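Local coordinates for protein alcohol oxidase (Myceliophthora thermophila, PDB 6F74) that binds FAD and, as a flavoprotein of the vanillyl-alcohol oxidase type, probably oxidises an alcohol substrate, with molecular oxygen as electron acceptor, at residues Arg98-Tyr102 with Asp160-Asp166; Ser437-Asn441 with Ala534-Tyr540; Gln519-His524 with Asp545-Pro549. All coordinates share one frame; numbering follows the deposited sequence.

Contact 1: Arg98-Tyr102 with Asp160-Asp166. With FAD (flavin-adenine dinucleotide), chain I.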
loop_
_atom_site.group_PDB
_atom_site.type_symbol
_atom_site.label_atom_id
_atom_site.label_comp_id
_atom_site.label_asym_id
_atom_site.label_seq_id
_atom_site.Cartn_x
_atom_site.Cartn_y
_atom_site.Cartn_z
ATOM N N ARG A 98 -10.305 9.370 -1.003
ATOM C CA ARG A 98 -9.081 8.806 -0.496
ATOM C C ARG A 98 -9.325 7.914 0.718
ATOM O O ARG A 98 -9.898 8.345 1.717
ATOM C CB ARG A 98 -8.143 9.940 -0.101
ATOM C CG ARG A 98 -7.688 10.775 -1.303
ATOM C CD ARG A 98 -6.620 10.080 -2.093
ATOM N NE ARG A 98 -6.247 10.833 -3.281
ATOM C CZ ARG A 98 -6.912 10.844 -4.441
ATOM N NH1 ARG A 98 -8.044 10.167 -4.593
ATOM N NH2 ARG A 98 -6.482 11.613 -5.449
ATOM N N ASN A 99 -8.916 6.651 0.621
ATOM C CA ASN A 99 -9.041 5.737 1.751
ATOM C C ASN A 99 -8.228 6.244 2.966
ATOM O O ASN A 99 -8.722 6.311 4.064
ATOM C CB ASN A 99 -8.557 4.356 1.358
ATOM C CG ASN A 99 -9.644 3.502 0.781
ATOM O OD1 ASN A 99 -9.953 2.475 1.344
ATOM N ND2 ASN A 99 -10.224 3.913 -0.341
ATOM N N TYR A 100 -6.975 6.583 2.724
ATOM C CA TYR A 100 -6.108 7.115 3.732
ATOM C C TYR A 100 -5.671 8.546 3.340
ATOM O O TYR A 100 -4.576 8.760 2.876
ATOM C CB TYR A 100 -4.916 6.204 3.874
ATOM C CG TYR A 100 -5.268 4.790 4.282
ATOM C CD1 TYR A 100 -5.845 4.507 5.516
ATOM C CD2 TYR A 100 -4.989 3.736 3.437
ATOM C CE1 TYR A 100 -6.158 3.208 5.883
ATOM C CE2 TYR A 100 -5.257 2.422 3.801
ATOM C CZ TYR A 100 -5.852 2.145 5.006
ATOM O OH TYR A 100 -6.118 0.830 5.301
ATOM N N PRO A 101 -6.554 9.527 3.521
ATOM C CA PRO A 101 -6.271 10.873 3.005
ATOM C C PRO A 101 -5.025 11.463 3.626
ATOM O O PRO A 101 -4.884 11.419 4.850
ATOM C CB PRO A 101 -7.521 11.662 3.412
ATOM C CG PRO A 101 -8.107 10.904 4.546
ATOM C CD PRO A 101 -7.867 9.470 4.197
ATOM N N TYR A 102 -4.123 11.966 2.795
ATOM C CA TYR A 102 -2.779 12.328 3.248
ATOM C C TYR A 102 -2.823 13.596 4.142
ATOM O O TYR A 102 -2.025 13.754 5.061
ATOM C CB TYR A 102 -1.811 12.484 2.066
ATOM C CG TYR A 102 -0.411 12.835 2.527
ATOM C CD1 TYR A 102 0.376 11.901 3.166
ATOM C CD2 TYR A 102 0.085 14.127 2.393
ATOM C CE1 TYR A 102 1.639 12.210 3.618
ATOM C CE2 TYR A 102 1.352 14.461 2.862
ATOM C CZ TYR A 102 2.122 13.489 3.472
ATOM O OH TYR A 102 3.371 13.799 3.930
ATOM N N ASP A 160 -3.647 5.239 -1.930
ATOM C CA ASP A 160 -2.323 5.536 -1.433
ATOM C C ASP A 160 -2.311 6.169 -0.037
ATOM O O ASP A 160 -3.206 6.965 0.305
ATOM C CB ASP A 160 -1.555 6.475 -2.357
ATOM C CG ASP A 160 -0.075 6.265 -2.286
ATOM O OD1 ASP A 160 0.358 5.192 -2.728
ATOM O OD2 ASP A 160 0.644 7.149 -1.782
ATOM N N LEU A 161 -1.286 5.801 0.725
ATOM C CA LEU A 161 -1.066 6.290 2.088
ATOM C C LEU A 161 -0.126 7.496 2.158
ATOM O O LEU A 161 -0.102 8.186 3.174
ATOM C CB LEU A 161 -0.453 5.179 2.963
ATOM C CG LEU A 161 -1.283 3.956 3.387
ATOM C CD1 LEU A 161 -1.543 2.959 2.265
ATOM C CD2 LEU A 161 -0.531 3.235 4.509
ATOM N N LEU A 162 0.621 7.740 1.073
ATOM C CA LEU A 162 1.697 8.724 1.013
ATOM C C LEU A 162 1.449 9.962 0.116
ATOM O O LEU A 162 2.379 10.745 -0.158
ATOM C CB LEU A 162 2.982 8.017 0.578
ATOM C CG LEU A 162 3.845 7.294 1.616
ATOM C CD1 LEU A 162 3.090 6.169 2.287
ATOM C CD2 LEU A 162 5.066 6.738 0.892
ATOM N N GLY A 163 0.219 10.158 -0.348
ATOM C CA GLY A 163 -0.058 11.295 -1.271
ATOM C C GLY A 163 0.508 11.145 -2.683
ATOM O O GLY A 163 0.618 12.142 -3.386
ATOM N N ARG A 164 0.854 9.925 -3.107
ATOM C CA ARG A 164 1.473 9.690 -4.436
ATOM C C ARG A 164 0.472 9.692 -5.589
ATOM O O ARG A 164 0.865 9.750 -6.749
ATOM C CB ARG A 164 2.291 8.396 -4.454
ATOM C CG ARG A 164 3.431 8.389 -3.439
ATOM C CD ARG A 164 4.243 7.104 -3.417
ATOM N NE ARG A 164 3.343 5.983 -3.218
ATOM C CZ ARG A 164 3.635 4.703 -3.418
ATOM N NH1 ARG A 164 4.850 4.305 -3.773
ATOM N NH2 ARG A 164 2.677 3.808 -3.234
ATOM N N SER A 165 -0.818 9.612 -5.261
ATOM C CA SER A 165 -1.903 9.917 -6.209
ATOM C C SER A 165 -2.619 11.261 -5.915
ATOM O O SER A 165 -3.818 11.411 -6.199
ATOM C CB SER A 165 -2.894 8.749 -6.241
ATOM O OG SER A 165 -3.446 8.437 -4.973
ATOM N N ASP A 166 -1.898 12.217 -5.323
ATOM C CA ASP A 166 -2.409 13.587 -5.052
ATOM C C ASP A 166 -1.576 14.614 -5.849
ATOM O O ASP A 166 -0.548 14.292 -6.421
ATOM C CB ASP A 166 -2.338 13.925 -3.542
ATOM C CG ASP A 166 -3.281 13.078 -2.679
ATOM O OD1 ASP A 166 -3.970 12.199 -3.220
ATOM O OD2 ASP A 166 -3.355 13.252 -1.432
HETATM P PA FAD I . -3.544 4.761 -6.039
HETATM O O1A FAD I . -3.661 5.798 -4.925
HETATM O O2A FAD I . -4.598 4.803 -7.101
HETATM O O5B FAD I . -2.111 4.927 -6.680
HETATM C C5B FAD I . -0.975 4.669 -5.902
HETATM C C4B FAD I . 0.251 5.180 -6.636
HETATM O O4B FAD I . 0.366 4.415 -7.825
HETATM C C3B FAD I . 0.210 6.619 -7.086
HETATM O O3B FAD I . 1.563 7.085 -7.144
HETATM C C2B FAD I . -0.301 6.556 -8.504
HETATM O O2B FAD I . 0.198 7.576 -9.378
HETATM C C1B FAD I . 0.256 5.240 -8.976
HETATM N N9A FAD I . -0.544 4.516 -9.969
HETATM C C8A FAD I . -1.729 3.925 -9.767
HETATM N N7A FAD I . -2.160 3.316 -10.889
HETATM C C5A FAD I . -1.225 3.516 -11.814
HETATM C C6A FAD I . -1.079 3.113 -13.213
HETATM N N6A FAD I . -2.074 2.375 -13.755
HETATM N N1A FAD I . 0.039 3.520 -13.869
HETATM C C2A FAD I . 0.994 4.264 -13.252
HETATM N N3A FAD I . 0.929 4.650 -11.952
HETATM C C4A FAD I . -0.152 4.297 -11.208
HETATM N N1 FAD I . -0.816 -3.117 0.374
HETATM C C2 FAD I . -0.343 -4.369 0.567
HETATM O O2 FAD I . 0.822 -4.641 0.179
HETATM N N3 FAD I . -1.089 -5.337 1.135
HETATM C C4 FAD I . -2.338 -5.118 1.581
HETATM O O4 FAD I . -3.020 -6.012 2.124
HETATM C C4X FAD I . -2.925 -3.770 1.426
HETATM N N5 FAD I . -4.169 -3.488 1.862
HETATM C C5X FAD I . -4.683 -2.244 1.697
HETATM C C6 FAD I . -5.979 -1.975 2.136
HETATM C C7 FAD I . -6.557 -0.728 1.975
HETATM C C7M FAD I . -7.955 -0.604 2.528
HETATM C C8 FAD I . -5.786 0.355 1.301
HETATM C C8M FAD I . -6.362 1.740 1.041
HETATM C C9 FAD I . -4.484 0.099 0.884
HETATM C C9A FAD I . -3.887 -1.164 1.040
HETATM N N10 FAD I . -2.572 -1.471 0.596
HETATM C C10 FAD I . -2.066 -2.764 0.784
HETATM C "C1'" FAD I . -1.663 -0.455 0.014
HETATM C "C2'" FAD I . -1.513 -0.353 -1.468
HETATM O "O2'" FAD I . -0.574 -1.349 -1.867
HETATM C "C3'" FAD I . -0.936 1.022 -1.824
HETATM O "O3'" FAD I . -1.688 2.086 -1.213
HETATM C "C4'" FAD I . -0.869 1.234 -3.330
HETATM O "O4'" FAD I . -0.314 2.523 -3.607
HETATM C "C5'" FAD I . -2.241 1.096 -3.971
HETATM O "O5'" FAD I . -2.156 1.285 -5.372
HETATM P P FAD I . -3.478 1.861 -6.023
HETATM O O1P FAD I . -4.666 1.069 -5.552
HETATM O O2P FAD I . -3.201 1.992 -7.484
HETATM O O3P FAD I . -3.525 3.312 -5.309
HETATM O O HOH W 1 -2.321 8.776 4.433
HETATM O O HOH W 2 -5.701 7.334 0.413
HETATM O O HOH W 3 -4.687 11.575 0.110
#
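Arg98 and Asp166 carry the charged part of this contact. In their salt bridge Arg98 NE donates to Asp166 OD1 at 2.7 Å along an almost straight path (174°), with the oxygen in the guanidinium plane and met on its syn side. The arginine chain bends at chi2 (-77°), which turns NE toward the carboxylate while NH2 makes a weak bond to Ser165 O. The same NH2 also forms a salt bridge with Glu172, so the arginine has two acidic partners.

Three waters bridge the segments, two of them backbone to backbone. One accepts a hydrogen bond from Tyr102 N and donates to Asp166 OD2 at 2.6 Å; a second links Tyr100 N to Asp160 O, and a third donates to both Tyr100 O and Leu161 O.

Tyr100 carries the apolar packing. Its CD2 meets Leu161 CG at 3.7 Å, the two side chains lying alongside each other, and the ring's CE2 approaches the flavin methyl C8M. Tyr102 instead sets its ring against the backbone of 161-163, with Leu161 O near its edge and Leu162 O over one face.

Within 160-166, Asp160 OD2 accepts from Leu162 N, an Asx turn, and from Arg164 N on the opposite face of the carboxylate, while OD1 takes Arg164 NE and NH2. The loop thus shaped presents Asp160 N, 3.0 Å from FAD O1A, and Ser165 OG, 2.6 Å from that same oxygen, as donors. Two neutral donors on O1A imply that this loop grips the PA phosphate by directed hydrogen bonds, with Arg164 engaged by Asp160 and Asn542.

Contact 2: Ser437-Asn441 with Ala534-Tyr540. With FAD (flavin-adenine dinucleotide), chain I.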
loop_
_atom_site.group_PDB
_atom_site.type_symbol
_atom_site.label_atom_id
_atom_site.label_comp_id
_atom_site.label_asym_id
_atom_site.label_seq_id
_atom_site.Cartn_x
_atom_site.Cartn_y
_atom_site.Cartn_z
ATOM N N SER A 437 7.993 1.614 8.417
ATOM C CA SER A 437 8.132 0.169 8.212
ATOM C C SER A 437 9.606 -0.182 8.111
ATOM O O SER A 437 10.449 0.633 7.666
ATOM C CB SER A 437 7.346 -0.336 6.998
ATOM O OG SER A 437 7.607 0.376 5.795
ATOM N N ARG A 438 9.909 -1.372 8.620
ATOM C CA ARG A 438 11.257 -1.880 8.634
ATOM C C ARG A 438 11.260 -3.373 8.367
ATOM O O ARG A 438 10.622 -4.156 9.087
ATOM C CB ARG A 438 11.944 -1.572 9.952
ATOM C CG ARG A 438 13.466 -1.718 9.865
ATOM C CD ARG A 438 14.084 -0.571 9.100
ATOM N NE ARG A 438 15.514 -0.732 8.874
ATOM C CZ ARG A 438 16.220 -0.032 7.972
ATOM N NH1 ARG A 438 15.635 0.889 7.190
ATOM N NH2 ARG A 438 17.527 -0.261 7.850
ATOM N N LEU A 439 11.944 -3.755 7.296
ATOM C CA LEU A 439 12.178 -5.153 7.002
ATOM C C LEU A 439 13.193 -5.652 8.036
ATOM O O LEU A 439 14.169 -4.953 8.331
ATOM C CB LEU A 439 12.683 -5.341 5.582
ATOM C CG LEU A 439 11.645 -5.410 4.444
ATOM C CD1 LEU A 439 10.831 -4.111 4.329
ATOM C CD2 LEU A 439 12.395 -5.663 3.140
ATOM N N ILE A 440 12.943 -6.832 8.597
ATOM C CA ILE A 440 13.779 -7.411 9.667
ATOM C C ILE A 440 14.462 -8.700 9.203
ATOM O O ILE A 440 13.780 -9.672 8.864
ATOM C CB ILE A 440 12.942 -7.733 10.923
ATOM C CG1 ILE A 440 12.136 -6.515 11.372
ATOM C CG2 ILE A 440 13.821 -8.209 12.056
ATOM C CD1 ILE A 440 12.926 -5.251 11.652
ATOM N N ASN A 441 15.802 -8.685 9.199
ATOM C CA ASN A 441 16.613 -9.877 8.860
ATOM C C ASN A 441 16.805 -10.761 10.115
ATOM O O ASN A 441 16.830 -10.243 11.233
ATOM C CB ASN A 441 17.968 -9.460 8.276
ATOM C CG ASN A 441 18.788 -8.623 9.241
ATOM O OD1 ASN A 441 18.314 -7.612 9.739
ATOM N ND2 ASN A 441 20.016 -9.071 9.534
ATOM N N ALA A 534 17.349 -3.266 13.041
ATOM C CA ALA A 534 17.765 -3.816 11.737
ATOM C C ALA A 534 18.363 -2.749 10.822
ATOM O O ALA A 534 17.671 -2.225 9.959
ATOM C CB ALA A 534 16.595 -4.504 11.058
ATOM N N PRO A 535 19.675 -2.437 10.989
ATOM C CA PRO A 535 20.239 -1.284 10.273
ATOM C C PRO A 535 20.636 -1.534 8.829
ATOM O O PRO A 535 20.906 -0.585 8.109
ATOM C CB PRO A 535 21.454 -0.907 11.125
ATOM C CG PRO A 535 21.913 -2.210 11.692
ATOM C CD PRO A 535 20.680 -3.069 11.861
ATOM N N ASN A 536 20.658 -2.790 8.396
ATOM C CA ASN A 536 21.172 -3.149 7.072
ATOM C C ASN A 536 20.117 -3.498 6.063
ATOM O O ASN A 536 20.461 -3.992 5.008
ATOM C CB ASN A 536 22.124 -4.349 7.239
ATOM C CG ASN A 536 23.261 -4.039 8.195
ATOM O OD1 ASN A 536 23.798 -2.902 8.209
ATOM N ND2 ASN A 536 23.647 -5.031 8.989
ATOM N N THR A 537 18.844 -3.225 6.361
ATOM C CA THR A 537 17.733 -3.658 5.523
ATOM C C THR A 537 17.065 -2.484 4.781
ATOM O O THR A 537 17.628 -1.932 3.842
ATOM C CB THR A 537 16.725 -4.456 6.378
ATOM O OG1 THR A 537 16.285 -3.660 7.478
ATOM C CG2 THR A 537 17.404 -5.736 6.950
ATOM N N GLY A 538 15.886 -2.054 5.215
ATOM C CA GLY A 538 15.121 -1.033 4.517
ATOM C C GLY A 538 13.681 -1.101 4.999
ATOM O O GLY A 538 13.363 -1.734 6.025
ATOM N N GLY A 539 12.825 -0.395 4.267
ATOM C CA GLY A 539 11.413 -0.293 4.588
ATOM C C GLY A 539 10.615 -0.645 3.363
ATOM O O GLY A 539 11.176 -1.047 2.337
ATOM N N TYR A 540 9.299 -0.463 3.493
ATOM C CA TYR A 540 8.311 -0.808 2.477
ATOM C C TYR A 540 7.590 0.473 2.023
ATOM O O TYR A 540 6.805 1.043 2.779
ATOM C CB TYR A 540 7.294 -1.786 3.063
ATOM C CG TYR A 540 6.214 -2.216 2.106
ATOM C CD1 TYR A 540 6.498 -2.479 0.769
ATOM C CD2 TYR A 540 4.910 -2.396 2.535
ATOM C CE1 TYR A 540 5.515 -2.898 -0.116
ATOM C CE2 TYR A 540 3.902 -2.795 1.639
ATOM C CZ TYR A 540 4.222 -3.058 0.317
ATOM O OH TYR A 540 3.225 -3.452 -0.569
HETATM P PA FAD I . -3.544 4.761 -6.039
HETATM O O1A FAD I . -3.661 5.798 -4.925
HETATM O O2A FAD I . -4.598 4.803 -7.101
HETATM O O5B FAD I . -2.111 4.927 -6.680
HETATM C C5B FAD I . -0.975 4.669 -5.902
HETATM C C4B FAD I . 0.251 5.180 -6.636
HETATM O O4B FAD I . 0.366 4.415 -7.825
HETATM C C3B FAD I . 0.210 6.619 -7.086
HETATM O O3B FAD I . 1.563 7.085 -7.144
HETATM C C2B FAD I . -0.301 6.556 -8.504
HETATM O O2B FAD I . 0.198 7.576 -9.378
HETATM C C1B FAD I . 0.256 5.240 -8.976
HETATM N N9A FAD I . -0.544 4.516 -9.969
HETATM C C8A FAD I . -1.729 3.925 -9.767
HETATM N N7A FAD I . -2.160 3.316 -10.889
HETATM C C5A FAD I . -1.225 3.516 -11.814
HETATM C C6A FAD I . -1.079 3.113 -13.213
HETATM N N6A FAD I . -2.074 2.375 -13.755
HETATM N N1A FAD I . 0.039 3.520 -13.869
HETATM C C2A FAD I . 0.994 4.264 -13.252
HETATM N N3A FAD I . 0.929 4.650 -11.952
HETATM C C4A FAD I . -0.152 4.297 -11.208
HETATM N N1 FAD I . -0.816 -3.117 0.374
HETATM C C2 FAD I . -0.343 -4.369 0.567
HETATM O O2 FAD I . 0.822 -4.641 0.179
HETATM N N3 FAD I . -1.089 -5.337 1.135
HETATM C C4 FAD I . -2.338 -5.118 1.581
HETATM O O4 FAD I . -3.020 -6.012 2.124
HETATM C C4X FAD I . -2.925 -3.770 1.426
HETATM N N5 FAD I . -4.169 -3.488 1.862
HETATM C C5X FAD I . -4.683 -2.244 1.697
HETATM C C6 FAD I . -5.979 -1.975 2.136
HETATM C C7 FAD I . -6.557 -0.728 1.975
HETATM C C7M FAD I . -7.955 -0.604 2.528
HETATM C C8 FAD I . -5.786 0.355 1.301
HETATM C C8M FAD I . -6.362 1.740 1.041
HETATM C C9 FAD I . -4.484 0.099 0.884
HETATM C C9A FAD I . -3.887 -1.164 1.040
HETATM N N10 FAD I . -2.572 -1.471 0.596
HETATM C C10 FAD I . -2.066 -2.764 0.784
HETATM C "C1'" FAD I . -1.663 -0.455 0.014
HETATM C "C2'" FAD I . -1.513 -0.353 -1.468
HETATM O "O2'" FAD I . -0.574 -1.349 -1.867
HETATM C "C3'" FAD I . -0.936 1.022 -1.824
HETATM O "O3'" FAD I . -1.688 2.086 -1.213
HETATM C "C4'" FAD I . -0.869 1.234 -3.330
HETATM O "O4'" FAD I . -0.314 2.523 -3.607
HETATM C "C5'" FAD I . -2.241 1.096 -3.971
HETATM O "O5'" FAD I . -2.156 1.285 -5.372
HETATM P P FAD I . -3.478 1.861 -6.023
HETATM O O1P FAD I . -4.666 1.069 -5.552
HETATM O O2P FAD I . -3.201 1.992 -7.484
HETATM O O3P FAD I . -3.525 3.312 -5.309
#
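Arg438 meets the turn Ala534-Thr537 with the edge of its guanidinium: NE and NH2 both donate to Ala534 O, at 2.8 Å and 2.9 Å, and the acceptor lies 2° out of the guanidinium plane for each. The chain leaves with CG anti to the backbone N (chi1 -163°) and bends at chi2, bringing the group back to the loop, where Gly538 N sits above the centre of one guanidinium face. A leucine in place of Arg438 would probably leave Ala534 O without both donors and the turn less firmly tied to the strand.

The neighbouring acceptor, Leu439 O, receives Thr537 OG1 at 2.6 Å, while Leu439 N donates to Gly538 O at 2.8 Å with a N-H...O angle of 160°. Farther along, Tyr540 N donates to Ser437 OG at 3.0 Å; this hydroxyl is also hydrogen-bonded to Glu543 O. Gly539 CA lies 3.4 Å from Ser437 O. Leu439 CD1 packs on the Gly539 backbone and near Tyr540 CB, and Ile440 CD1 touches Ala534 CB.

Tyr540 OH donates to FAD O2 at 2.8 Å and is also hydrogen-bonded to Gly245 N and Asn542 ND2. The arrangement is that of an outermost strand of a seven-stranded antiparallel sheet, edged by the loop after helix 512-533, which delivers a tyrosine to the flavin pyrimidine carbonyl.

Contact 3: Gln519-His524 with Asp545-Pro549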
loop_
_atom_site.group_PDB
_atom_site.type_symbol
_atom_site.label_atom_id
_atom_site.label_comp_id
_atom_site.label_asym_id
_atom_site.label_seq_id
_atom_site.Cartn_x
_atom_site.Cartn_y
_atom_site.Cartn_z
ATOM N N GLN A 519 4.470 13.057 13.673
ATOM C CA GLN A 519 5.395 12.636 12.612
ATOM C C GLN A 519 6.805 12.403 13.155
ATOM O O GLN A 519 7.475 11.444 12.757
ATOM C CB GLN A 519 5.464 13.669 11.470
ATOM C CG GLN A 519 6.278 13.199 10.277
ATOM C CD GLN A 519 5.669 11.953 9.651
ATOM O OE1 GLN A 519 4.631 12.046 9.008
ATOM N NE2 GLN A 519 6.284 10.784 9.866
ATOM N N HIS A 520 7.235 13.276 14.064
ATOM C CA HIS A 520 8.510 13.133 14.753
ATOM C C HIS A 520 8.608 11.880 15.613
ATOM O O HIS A 520 9.655 11.245 15.639
ATOM C CB HIS A 520 8.778 14.345 15.653
ATOM C CG HIS A 520 10.096 14.279 16.374
ATOM N ND1 HIS A 520 11.274 14.722 15.810
ATOM C CD2 HIS A 520 10.426 13.760 17.581
ATOM C CE1 HIS A 520 12.266 14.514 16.657
ATOM N NE2 HIS A 520 11.780 13.919 17.728
ATOM N N GLN A 521 7.549 11.546 16.347
ATOM C CA GLN A 521 7.532 10.292 17.091
ATOM C C GLN A 521 7.656 9.097 16.145
ATOM O O GLN A 521 8.439 8.204 16.404
ATOM C CB GLN A 521 6.261 10.154 17.934
ATOM C CG GLN A 521 6.142 11.155 19.110
ATOM C CD GLN A 521 7.291 11.096 20.082
ATOM O OE1 GLN A 521 7.545 10.062 20.672
ATOM N NE2 GLN A 521 8.010 12.204 20.238
ATOM N N VAL A 522 6.895 9.091 15.047
ATOM C CA VAL A 522 6.919 7.988 14.108
ATOM C C VAL A 522 8.268 7.859 13.419
ATOM O O VAL A 522 8.838 6.759 13.382
ATOM C CB VAL A 522 5.790 8.087 13.082
ATOM C CG1 VAL A 522 5.876 6.972 12.033
ATOM C CG2 VAL A 522 4.438 7.968 13.807
ATOM N N THR A 523 8.794 8.964 12.901
ATOM C CA THR A 523 10.051 8.929 12.150
ATOM C C THR A 523 11.288 8.761 13.037
ATOM O O THR A 523 12.111 7.872 12.788
ATOM C CB THR A 523 10.223 10.197 11.258
ATOM O OG1 THR A 523 9.158 10.281 10.284
ATOM C CG2 THR A 523 11.591 10.158 10.523
ATOM N N HIS A 524 11.418 9.614 14.062
ATOM C CA HIS A 524 12.660 9.730 14.834
ATOM C C HIS A 524 12.699 9.028 16.185
ATOM O O HIS A 524 13.770 8.977 16.773
ATOM C CB HIS A 524 13.026 11.218 15.040
ATOM C CG HIS A 524 13.266 11.951 13.757
ATOM N ND1 HIS A 524 14.355 11.693 12.948
ATOM C CD2 HIS A 524 12.551 12.909 13.133
ATOM C CE1 HIS A 524 14.315 12.476 11.889
ATOM N NE2 HIS A 524 13.226 13.224 11.972
ATOM N N ASP A 545 7.329 5.248 5.621
ATOM C CA ASP A 545 7.523 6.594 6.178
ATOM C C ASP A 545 7.947 7.543 5.090
ATOM O O ASP A 545 9.115 7.620 4.759
ATOM C CB ASP A 545 8.608 6.541 7.253
ATOM C CG ASP A 545 8.778 7.864 8.002
ATOM O OD1 ASP A 545 8.080 8.838 7.710
ATOM O OD2 ASP A 545 9.616 7.919 8.931
ATOM N N GLY A 546 7.000 8.314 4.588
ATOM C CA GLY A 546 7.264 9.254 3.494
ATOM C C GLY A 546 7.963 10.505 3.973
ATOM O O GLY A 546 8.389 11.281 3.130
ATOM N N SER A 547 8.068 10.726 5.298
ATOM C CA SER A 547 8.841 11.856 5.852
ATOM C C SER A 547 10.238 11.526 6.299
ATOM O O SER A 547 10.914 12.424 6.825
ATOM C CB SER A 547 8.136 12.436 7.062
ATOM O OG SER A 547 6.893 12.950 6.624
ATOM N N ASP A 548 10.688 10.285 6.081
ATOM C CA ASP A 548 12.011 9.876 6.497
ATOM C C ASP A 548 13.012 10.600 5.616
ATOM O O ASP A 548 12.989 10.420 4.392
ATOM C CB ASP A 548 12.124 8.356 6.369
ATOM C CG ASP A 548 13.517 7.814 6.691
ATOM O OD1 ASP A 548 14.340 8.503 7.336
ATOM O OD2 ASP A 548 13.783 6.647 6.315
ATOM N N PRO A 549 13.888 11.446 6.209
ATOM C CA PRO A 549 14.996 12.022 5.437
ATOM C C PRO A 549 15.800 11.001 4.633
ATOM O O PRO A 549 16.418 11.356 3.625
ATOM C CB PRO A 549 15.923 12.606 6.519
ATOM C CG PRO A 549 15.029 12.887 7.688
ATOM C CD PRO A 549 13.943 11.835 7.626
HETATM O O HOH W 4 5.579 8.675 8.231
#
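Thr523 OG1 donates to Asp545 OD2 at 2.8 Å, using the syn lone pair of that oxygen; this is the direct hydrogen bond between segment 519-524 of helix 512-533 and the loop 545-549. The two side chains cross at about a right angle, and the threonine methyl CG2 is turned toward the loop, 4.1 Å from Asp548 CA and similarly near Pro549 CD.

Gln519, one helical turn earlier, completes the first shell. Its amide and the Asp545 carboxylate are turned only 16° from each other, yet NE2 stands 3.4 Å from Asp545 OD1 at an angle too poor for a hydrogen bond. A water joins them instead: it accepts from NE2 and donates to Asp545 OD1 at 2.6 Å. The side chain of Ser547 packs on the same amide, its CB 3.6 Å from Gln519 CD. At the outer margin Pro549 CG approaches the edge of the His524 ring.

Next come the groups that position these. Gln519 NE2 also donates to Thr523 OG1 at 2.9 Å, so that the hydroxyl accepts from the amide and donates to Asp545 OD2. CG of Gln519 stands anti to the backbone N (chi1 -173°), and the bend at chi2 brings NE2 to Thr523 OG1. On the loop side, Ser547 N donates to Asp545 OD1 from above the carboxylate plane, which fixes the carboxylate against its own loop.

Farther out, Asp548 OD2 forms a salt bridge with Lys531, later on the same helix, and Val522 and Asp545 touch Thr436 of strand 435-440. The arrangement is an Asx turn that opens a type I beta turn, in a loop of the berberine-like region docked against helix 512-533.

In the fold
Contacts 1 and 2 are largely buried and both touch FAD, yet at different parts of it: contact 1 serves the phosphate and the flavin methyl side, contact 2 the pyrimidine carbonyl. Contact 3 is only partly buried and does not belong to the pocket. The second segments of contacts 2 and 3 lie in one loop after helix 512-533, and the two contacts cross along the chain: one fastens that loop to strand 435-440, the other to the helix itself. Contact 1 touches contact 3 by packing of Leu162 on Gly546. A salt bridge marks contact 1, direct bonds to backbone contact 2, and an amide-hydroxyl-carboxylate chain contact 3; contacts 1 and 3 also use water bridges.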